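Local coordinates for mandelate racemase / muconate lactonizing enzyme, C-terminal domain protein (Pseudovibrio sp. JE062, PDB 4JHM) that is of unknown function but belongs to the enolase superfamily, pairing a mandelate racemase / muconate lactonizing enzyme-type N-terminal domain with a TIM-barrel-like domain, at residues 137-142 with 163-168; 256-261 with 286-291. All blocks are in the same frame, centred on the assembly; numbering follows the deposited sequence.

In the fold
Both contacts belong to the barrel domain of an enolase-superfamily fold, but they lie in different layers of it. Contact 1 joins two neighbouring parallel strands of the inner sheet, within the beta-alpha-beta unit 133-139, 149-159, 163-167. Contact 2 comes later in the chain and packs two helices, 254-262 and 279-291, in the outer layer. Their centres are 26 Å apart and their nearest atoms about 12 Å apart, so they do not touch. In this superfamily the active site lies at the C-terminal ends of the barrel strands; contact 1, with its Lys165 and His167, is therefore probably near it. Contact 2 instead lies beside a second subunit.

Contact 1. Residues 137-142 with 163-168; sequences YASTPM and AIKLHC
Tyr137, Ala138 and Ser139 meet residues 163-167 where strands 133-139 and 163-167 run parallel as neighbours in the barrel sheet, joined by the beta-alpha-beta crossover through helix 149-159. Three backbone bonds set the register: Ala138 N to Ala163 O, Lys165 N to Ala138 O, and Thr140 N to Lys165 O. Ala138 and Ile164 turn to one face, where Ile164 packs on Ile153 and Cys156 of helix 149-159; Ser139 and Lys165 turn to the other. There the Lys165 chain runs obliquely past the CD1-CE1 side of the Tyr137 ring, its CB 3.6 Å from Tyr137 CE1. A bend at chi3 (81°) brings its amine to the phenol, with NZ donating to Tyr137 OH at 3.2 Å; salt bridges to Glu324 and Glu222 also hold NZ. Past the last backbone bond, side chains take over. His167 ND1 donates to Thr140 O at 2.8 Å, lying in the carbonyl plane while the oxygen lies close to the imidazole plane. Thr140 OG1 accepts from His167 N at 3.2 Å and donates to Pro141 O. Thr140 is thus tied through N, O and OG1, and its carbonyl fixes how the imidazole is turned, presenting NE2 to Asp196 in a weak bond.

Contact 2. Residues 256-261 with 286-291; sequences EVTHAL and FAIAAG
Val257, Thr258 and Leu261 pack against Ile288 and Ala289 where two helices of the outer layer of the TIM-like barrel, 254-262 and 279-291, run side by side. The two segments point nearly the same way, at an angle of 18°, and their axes come no closer than 10.2 Å. This is a light apolar seam: no hydrogen bond crosses it, and only 157 Å² is buried between the segments, all of it from residues that are buried in the assembly. Val257 is the first to touch. Its CG1 reaches CG2 of Ile288 at 4.1 Å, the two branched side chains passing at a slant. One residue on, Thr258 meets the same methyl with its hydroxyl, OG1 lying 3.7 Å from Ile288 CG2, and here the side chains cross at about a right angle. With chi1 at -71° the hydroxyl stands beside its own backbone N, and its main partner is Leu254 O, one turn earlier in the helix. Ile288, which gives the largest share of the buried surface, therefore lays its CG2 methyl against both Val257 and Thr258. The seam also borders a second subunit: Thr258 packs on His292 of that subunit and Ile288 on its Ala287, while Gly291 O of that subunit is a weak further acceptor for Thr258 OG1, sharing the one hydroxyl proton with Leu254 O. His259, on another side of the same helix, meets Phe230 of a third subunit edge-to-face. Leu261, one turn beyond Val257, closes the contact. It reaches across to the following residue of the second helix, Ala289, which also touches Val269 in the loop between the helices. The extended end of the leucine, chi2 178°, carries its CD1 methyl to 3.9 Å from Ala289 CA and 4.5 Å from Ala289 CB.

Contact 1. Residues 137-142 with 163-168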
ATOM      1  N   TYR A 137       0.500  -6.788 -38.977  1.00 73.56           N
ATOM      2  CA  TYR A 137       0.212  -5.391 -39.280  1.00 73.53           C
ATOM      3  C   TYR A 137       1.366  -4.786 -40.074  1.00 72.56           C
ATOM      4  O   TYR A 137       2.527  -5.141 -39.876  1.00 67.70           O
ATOM      5  CB  TYR A 137      -0.056  -4.578 -38.007  1.00 74.39           C
ATOM      6  CG  TYR A 137       1.110  -4.489 -37.045  1.00 71.28           C
ATOM      7  CD1 TYR A 137       2.102  -3.528 -37.205  1.00 71.16           C
ATOM      8  CD2 TYR A 137       1.207  -5.353 -35.962  1.00 69.45           C
ATOM      9  CE1 TYR A 137       3.165  -3.444 -36.324  1.00 69.59           C
ATOM     10  CE2 TYR A 137       2.263  -5.275 -35.072  1.00 66.10           C
ATOM     11  CZ  TYR A 137       3.240  -4.323 -35.258  1.00 66.16           C
ATOM     12  OH  TYR A 137       4.295  -4.252 -34.381  1.00 60.55           O
ATOM     13  N   ALA A 138       1.035  -3.887 -40.992  1.00 75.88           N
ATOM     14  CA  ALA A 138       2.050  -3.168 -41.743  1.00 77.13           C
ATOM     15  C   ALA A 138       2.644  -2.082 -40.852  1.00 73.99           C
ATOM     16  O   ALA A 138       1.932  -1.189 -40.386  1.00 73.53           O
ATOM     17  CB  ALA A 138       1.446  -2.561 -42.998  1.00 79.87           C
ATOM     18  N   SER A 139       3.944  -2.172 -40.596  1.00 70.29           N
ATOM     19  CA  SER A 139       4.631  -1.181 -39.779  1.00 67.52           C
ATOM     20  C   SER A 139       5.240  -0.155 -40.722  1.00 72.12           C
ATOM     21  O   SER A 139       6.191  -0.455 -41.439  1.00 82.34           O
ATOM     22  CB  SER A 139       5.705  -1.852 -38.932  1.00 65.36           C
ATOM     23  OG  SER A 139       5.915  -1.146 -37.726  1.00 64.63           O
ATOM     24  N   THR A 140       4.684   1.051 -40.724  1.00 74.30           N
ATOM     25  CA  THR A 140       4.911   1.995 -41.818  1.00 78.45           C
ATOM     26  C   THR A 140       6.121   2.894 -41.603  1.00 79.77           C
ATOM     27  O   THR A 140       6.563   3.090 -40.474  1.00 80.28           O
ATOM     28  CB  THR A 140       3.689   2.911 -42.019  1.00 81.39           C
ATOM     29  OG1 THR A 140       3.780   4.038 -41.136  1.00 82.28           O
ATOM     30  CG2 THR A 140       2.399   2.154 -41.745  1.00 83.66           C
ATOM     31  N   PRO A 141       6.655   3.451 -42.699  1.00 82.52           N
ATOM     32  CA  PRO A 141       7.677   4.480 -42.602  1.00 86.90           C
ATOM     33  C   PRO A 141       7.047   5.834 -42.296  1.00 87.93           C
ATOM     34  O   PRO A 141       5.821   5.965 -42.295  1.00 85.60           O
ATOM     35  CB  PRO A 141       8.291   4.489 -44.002  1.00 89.59           C
ATOM     36  CG  PRO A 141       7.170   4.087 -44.898  1.00 88.28           C
ATOM     37  CD  PRO A 141       6.327   3.128 -44.099  1.00 88.32           C
HETATM   38  N   MSE A 142       7.883   6.832 -42.046  1.00 86.65           N
HETATM   39  CA  MSE A 142       7.399   8.171 -41.752  1.00 91.20           C
HETATM   40  C   MSE A 142       7.474   9.005 -43.000  1.00 91.29           C
HETATM   41  O   MSE A 142       8.511   9.061 -43.656  1.00 95.17           O
HETATM   42  CB  MSE A 142       8.257   8.726 -40.621  1.00 97.37           C
HETATM   43  CG  MSE A 142       8.567  10.211 -40.742  1.00106.86           C
HETATM   44 SE   MSE A 142       9.818  10.681 -39.293  1.00124.31          SE
HETATM   45  CE  MSE A 142       9.148  12.503 -38.986  1.00133.67           C
ATOM     46  N   ALA A 163      -4.343  -4.448 -40.262  1.00 78.64           N
ATOM     47  CA  ALA A 163      -3.951  -3.507 -39.225  1.00 75.03           C
ATOM     48  C   ALA A 163      -2.725  -2.725 -39.664  1.00 73.93           C
ATOM     49  O   ALA A 163      -1.867  -3.244 -40.377  1.00 78.90           O
ATOM     50  CB  ALA A 163      -3.664  -4.247 -37.930  1.00 71.96           C
ATOM     51  N   ILE A 164      -2.648  -1.471 -39.236  1.00 69.86           N
ATOM     52  CA  ILE A 164      -1.523  -0.623 -39.580  1.00 70.90           C
ATOM     53  C   ILE A 164      -0.998   0.110 -38.352  1.00 71.81           C
ATOM     54  O   ILE A 164      -1.751   0.800 -37.665  1.00 67.10           O
ATOM     55  CB  ILE A 164      -1.926   0.417 -40.635  1.00 74.15           C
ATOM     56  CG1 ILE A 164      -2.397  -0.284 -41.912  1.00 75.94           C
ATOM     57  CG2 ILE A 164      -0.761   1.351 -40.925  1.00 75.43           C
ATOM     58  CD1 ILE A 164      -2.840   0.664 -43.004  1.00 78.05           C
ATOM     59  N   LYS A 165       0.292  -0.051 -38.069  1.00 73.92           N
ATOM     60  CA  LYS A 165       0.939   0.747 -37.039  1.00 70.94           C
ATOM     61  C   LYS A 165       1.713   1.869 -37.707  1.00 72.72           C
ATOM     62  O   LYS A 165       2.761   1.642 -38.312  1.00 74.52           O
ATOM     63  CB  LYS A 165       1.882  -0.080 -36.160  1.00 69.92           C
ATOM     64  CG  LYS A 165       2.649   0.783 -35.163  1.00 68.70           C
ATOM     65  CD  LYS A 165       3.501  -0.028 -34.205  1.00 72.60           C
ATOM     66  CE  LYS A 165       4.820  -0.452 -34.828  1.00 76.06           C
ATOM     67  NZ  LYS A 165       5.565  -1.400 -33.949  1.00 76.59           N
ATOM     68  N   LEU A 166       1.186   3.079 -37.587  1.00 71.33           N
ATOM     69  CA  LEU A 166       1.814   4.247 -38.163  1.00 73.72           C
ATOM     70  C   LEU A 166       3.056   4.618 -37.374  1.00 70.11           C
ATOM     71  O   LEU A 166       3.003   4.723 -36.159  1.00 68.73           O
ATOM     72  CB  LEU A 166       0.850   5.430 -38.119  1.00 75.23           C
ATOM     73  CG  LEU A 166      -0.530   5.225 -38.733  1.00 73.94           C
ATOM     74  CD1 LEU A 166      -1.482   6.295 -38.225  1.00 76.58           C
ATOM     75  CD2 LEU A 166      -0.441   5.251 -40.245  1.00 75.27           C
ATOM     76  N   HIS A 167       4.176   4.814 -38.058  1.00 77.85           N
ATOM     77  CA  HIS A 167       5.277   5.550 -37.458  1.00 80.06           C
ATOM     78  C   HIS A 167       5.058   7.005 -37.818  1.00 81.22           C
ATOM     79  O   HIS A 167       4.658   7.320 -38.941  1.00 83.25           O
ATOM     80  CB  HIS A 167       6.638   5.046 -37.931  1.00 80.04           C
ATOM     81  CG  HIS A 167       7.099   3.818 -37.211  1.00 84.49           C
ATOM     82  ND1 HIS A 167       7.151   2.577 -37.807  1.00 90.39           N
ATOM     83  CD2 HIS A 167       7.503   3.636 -35.932  1.00 87.01           C
ATOM     84  CE1 HIS A 167       7.582   1.686 -36.932  1.00 87.93           C
ATOM     85  NE2 HIS A 167       7.802   2.303 -35.785  1.00 89.12           N
ATOM     86  N   CYS A 168       5.289   7.888 -36.855  1.00 84.33           N
ATOM     87  CA  CYS A 168       4.895   9.278 -37.000  1.00 83.09           C
ATOM     88  C   CYS A 168       6.044  10.238 -36.726  1.00 81.71           C
ATOM     89  O   CYS A 168       7.196   9.832 -36.564  1.00 78.93           O
ATOM     90  CB  CYS A 168       3.724   9.578 -36.063  1.00 80.17           C
ATOM     91  SG  CYS A 168       4.108   9.340 -34.316  1.00 93.47           S
TER

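Contact 2. Residues 256-261 with 286-291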
ATOM      1  N   GLU A 256      12.619  -7.412 -14.975  1.00 62.27           N
ATOM      2  CA  GLU A 256      12.075  -6.115 -15.370  1.00 59.91           C
ATOM      3  C   GLU A 256      10.661  -6.255 -15.923  1.00 63.20           C
ATOM      4  O   GLU A 256       9.756  -5.510 -15.529  1.00 65.52           O
ATOM      5  CB  GLU A 256      12.978  -5.435 -16.396  1.00 60.67           C
ATOM      6  CG  GLU A 256      14.112  -4.626 -15.785  1.00 64.37           C
ATOM      7  CD  GLU A 256      15.165  -4.228 -16.803  1.00 65.32           C
ATOM      8  OE1 GLU A 256      15.781  -5.128 -17.407  1.00 65.48           O
ATOM      9  OE2 GLU A 256      15.389  -3.016 -16.990  1.00 68.15           O
ATOM     10  N   VAL A 257      10.478  -7.213 -16.830  1.00 60.64           N
ATOM     11  CA  VAL A 257       9.164  -7.522 -17.385  1.00 59.13           C
ATOM     12  C   VAL A 257       8.203  -7.936 -16.276  1.00 62.48           C
ATOM     13  O   VAL A 257       7.039  -7.525 -16.250  1.00 65.14           O
ATOM     14  CB  VAL A 257       9.246  -8.679 -18.400  1.00 60.09           C
ATOM     15  CG1 VAL A 257       7.856  -9.229 -18.697  1.00 60.49           C
ATOM     16  CG2 VAL A 257       9.935  -8.223 -19.678  1.00 59.99           C
ATOM     17  N   THR A 258       8.696  -8.763 -15.363  1.00 57.69           N
ATOM     18  CA  THR A 258       7.874  -9.263 -14.279  1.00 56.19           C
ATOM     19  C   THR A 258       7.374  -8.112 -13.423  1.00 59.99           C
ATOM     20  O   THR A 258       6.194  -8.036 -13.088  1.00 63.67           O
ATOM     21  CB  THR A 258       8.665 -10.250 -13.409  1.00 55.71           C
ATOM     22  OG1 THR A 258       8.861 -11.469 -14.143  1.00 58.69           O
ATOM     23  CG2 THR A 258       7.924 -10.540 -12.099  1.00 52.02           C
ATOM     24  N   HIS A 259       8.288  -7.214 -13.080  1.00 62.08           N
ATOM     25  CA  HIS A 259       7.971  -6.067 -12.251  1.00 59.37           C
ATOM     26  C   HIS A 259       6.969  -5.124 -12.924  1.00 67.76           C
ATOM     27  O   HIS A 259       6.047  -4.620 -12.275  1.00 67.33           O
ATOM     28  CB  HIS A 259       9.253  -5.303 -11.937  1.00 56.54           C
ATOM     29  CG  HIS A 259       9.037  -4.109 -11.066  1.00 55.21           C
ATOM     30  ND1 HIS A 259       8.809  -2.849 -11.574  1.00 55.27           N
ATOM     31  CD2 HIS A 259       9.004  -3.983  -9.718  1.00 57.87           C
ATOM     32  CE1 HIS A 259       8.651  -1.997 -10.578  1.00 57.84           C
ATOM     33  NE2 HIS A 259       8.763  -2.660  -9.442  1.00 61.96           N
ATOM     34  N   ALA A 260       7.160  -4.881 -14.220  1.00 64.42           N
ATOM     35  CA  ALA A 260       6.311  -3.959 -14.973  1.00 60.21           C
ATOM     36  C   ALA A 260       4.859  -4.424 -14.969  1.00 59.57           C
ATOM     37  O   ALA A 260       3.941  -3.659 -14.675  1.00 64.71           O
ATOM     38  CB  ALA A 260       6.816  -3.826 -16.401  1.00 62.63           C
ATOM     39  N   LEU A 261       4.652  -5.688 -15.301  1.00 60.14           N
ATOM     40  CA  LEU A 261       3.318  -6.253 -15.270  1.00 62.15           C
ATOM     41  C   LEU A 261       2.774  -6.239 -13.840  1.00 61.36           C
ATOM     42  O   LEU A 261       1.617  -5.887 -13.616  1.00 68.24           O
ATOM     43  CB  LEU A 261       3.338  -7.671 -15.843  1.00 62.02           C
ATOM     44  CG  LEU A 261       3.739  -7.754 -17.318  1.00 57.34           C
ATOM     45  CD1 LEU A 261       3.782  -9.199 -17.789  1.00 60.81           C
ATOM     46  CD2 LEU A 261       2.772  -6.957 -18.172  1.00 57.43           C
ATOM     47  N   PHE A 286       6.898 -14.727 -22.839  1.00 63.14           N
ATOM     48  CA  PHE A 286       5.550 -15.151 -23.204  1.00 62.89           C
ATOM     49  C   PHE A 286       4.887 -15.822 -22.014  1.00 63.89           C
ATOM     50  O   PHE A 286       3.786 -15.444 -21.602  1.00 57.79           O
ATOM     51  CB  PHE A 286       5.592 -16.143 -24.374  1.00 67.60           C
ATOM     52  CG  PHE A 286       5.354 -15.515 -25.719  1.00 66.86           C
ATOM     53  CD1 PHE A 286       4.064 -15.308 -26.180  1.00 68.51           C
ATOM     54  CD2 PHE A 286       6.411 -15.146 -26.524  1.00 65.21           C
ATOM     55  CE1 PHE A 286       3.835 -14.734 -27.415  1.00 68.11           C
ATOM     56  CE2 PHE A 286       6.187 -14.578 -27.763  1.00 69.33           C
ATOM     57  CZ  PHE A 286       4.898 -14.374 -28.211  1.00 65.07           C
ATOM     58  N   ALA A 287       5.568 -16.827 -21.470  1.00 67.21           N
ATOM     59  CA  ALA A 287       5.068 -17.558 -20.311  1.00 69.42           C
ATOM     60  C   ALA A 287       4.777 -16.602 -19.166  1.00 66.51           C
ATOM     61  O   ALA A 287       3.789 -16.757 -18.453  1.00 66.67           O
ATOM     62  CB  ALA A 287       6.074 -18.612 -19.874  1.00 71.04           C
ATOM     63  N   ILE A 288       5.640 -15.607 -19.001  1.00 65.43           N
ATOM     64  CA  ILE A 288       5.495 -14.646 -17.916  1.00 63.91           C
ATOM     65  C   ILE A 288       4.264 -13.766 -18.126  1.00 60.78           C
ATOM     66  O   ILE A 288       3.491 -13.536 -17.190  1.00 64.51           O
ATOM     67  CB  ILE A 288       6.768 -13.794 -17.759  1.00 61.99           C
ATOM     68  CG1 ILE A 288       7.919 -14.688 -17.289  1.00 64.96           C
ATOM     69  CG2 ILE A 288       6.542 -12.658 -16.772  1.00 59.47           C
ATOM     70  CD1 ILE A 288       9.279 -14.022 -17.312  1.00 69.45           C
ATOM     71  N   ALA A 289       4.075 -13.289 -19.353  1.00 53.57           N
ATOM     72  CA  ALA A 289       2.874 -12.530 -19.696  1.00 51.18           C
ATOM     73  C   ALA A 289       1.640 -13.380 -19.465  1.00 52.36           C
ATOM     74  O   ALA A 289       0.665 -12.926 -18.879  1.00 50.06           O
ATOM     75  CB  ALA A 289       2.922 -12.072 -21.140  1.00 50.03           C
ATOM     76  N   ALA A 290       1.690 -14.623 -19.933  1.00 59.92           N
ATOM     77  CA  ALA A 290       0.595 -15.564 -19.724  1.00 61.60           C
ATOM     78  C   ALA A 290       0.112 -15.502 -18.276  1.00 60.94           C
ATOM     79  O   ALA A 290      -1.060 -15.239 -18.013  1.00 56.74           O
ATOM     80  CB  ALA A 290       1.042 -16.976 -20.077  1.00 61.88           C
ATOM     81  N   GLY A 291       1.031 -15.723 -17.342  1.00 62.88           N
ATOM     82  CA  GLY A 291       0.706 -15.706 -15.917  1.00 68.80           C
ATOM     83  C   GLY A 291       0.141 -14.379 -15.442  1.00 67.81           C
ATOM     84  O   GLY A 291      -0.487 -14.308 -14.388  1.00 66.26           O
TER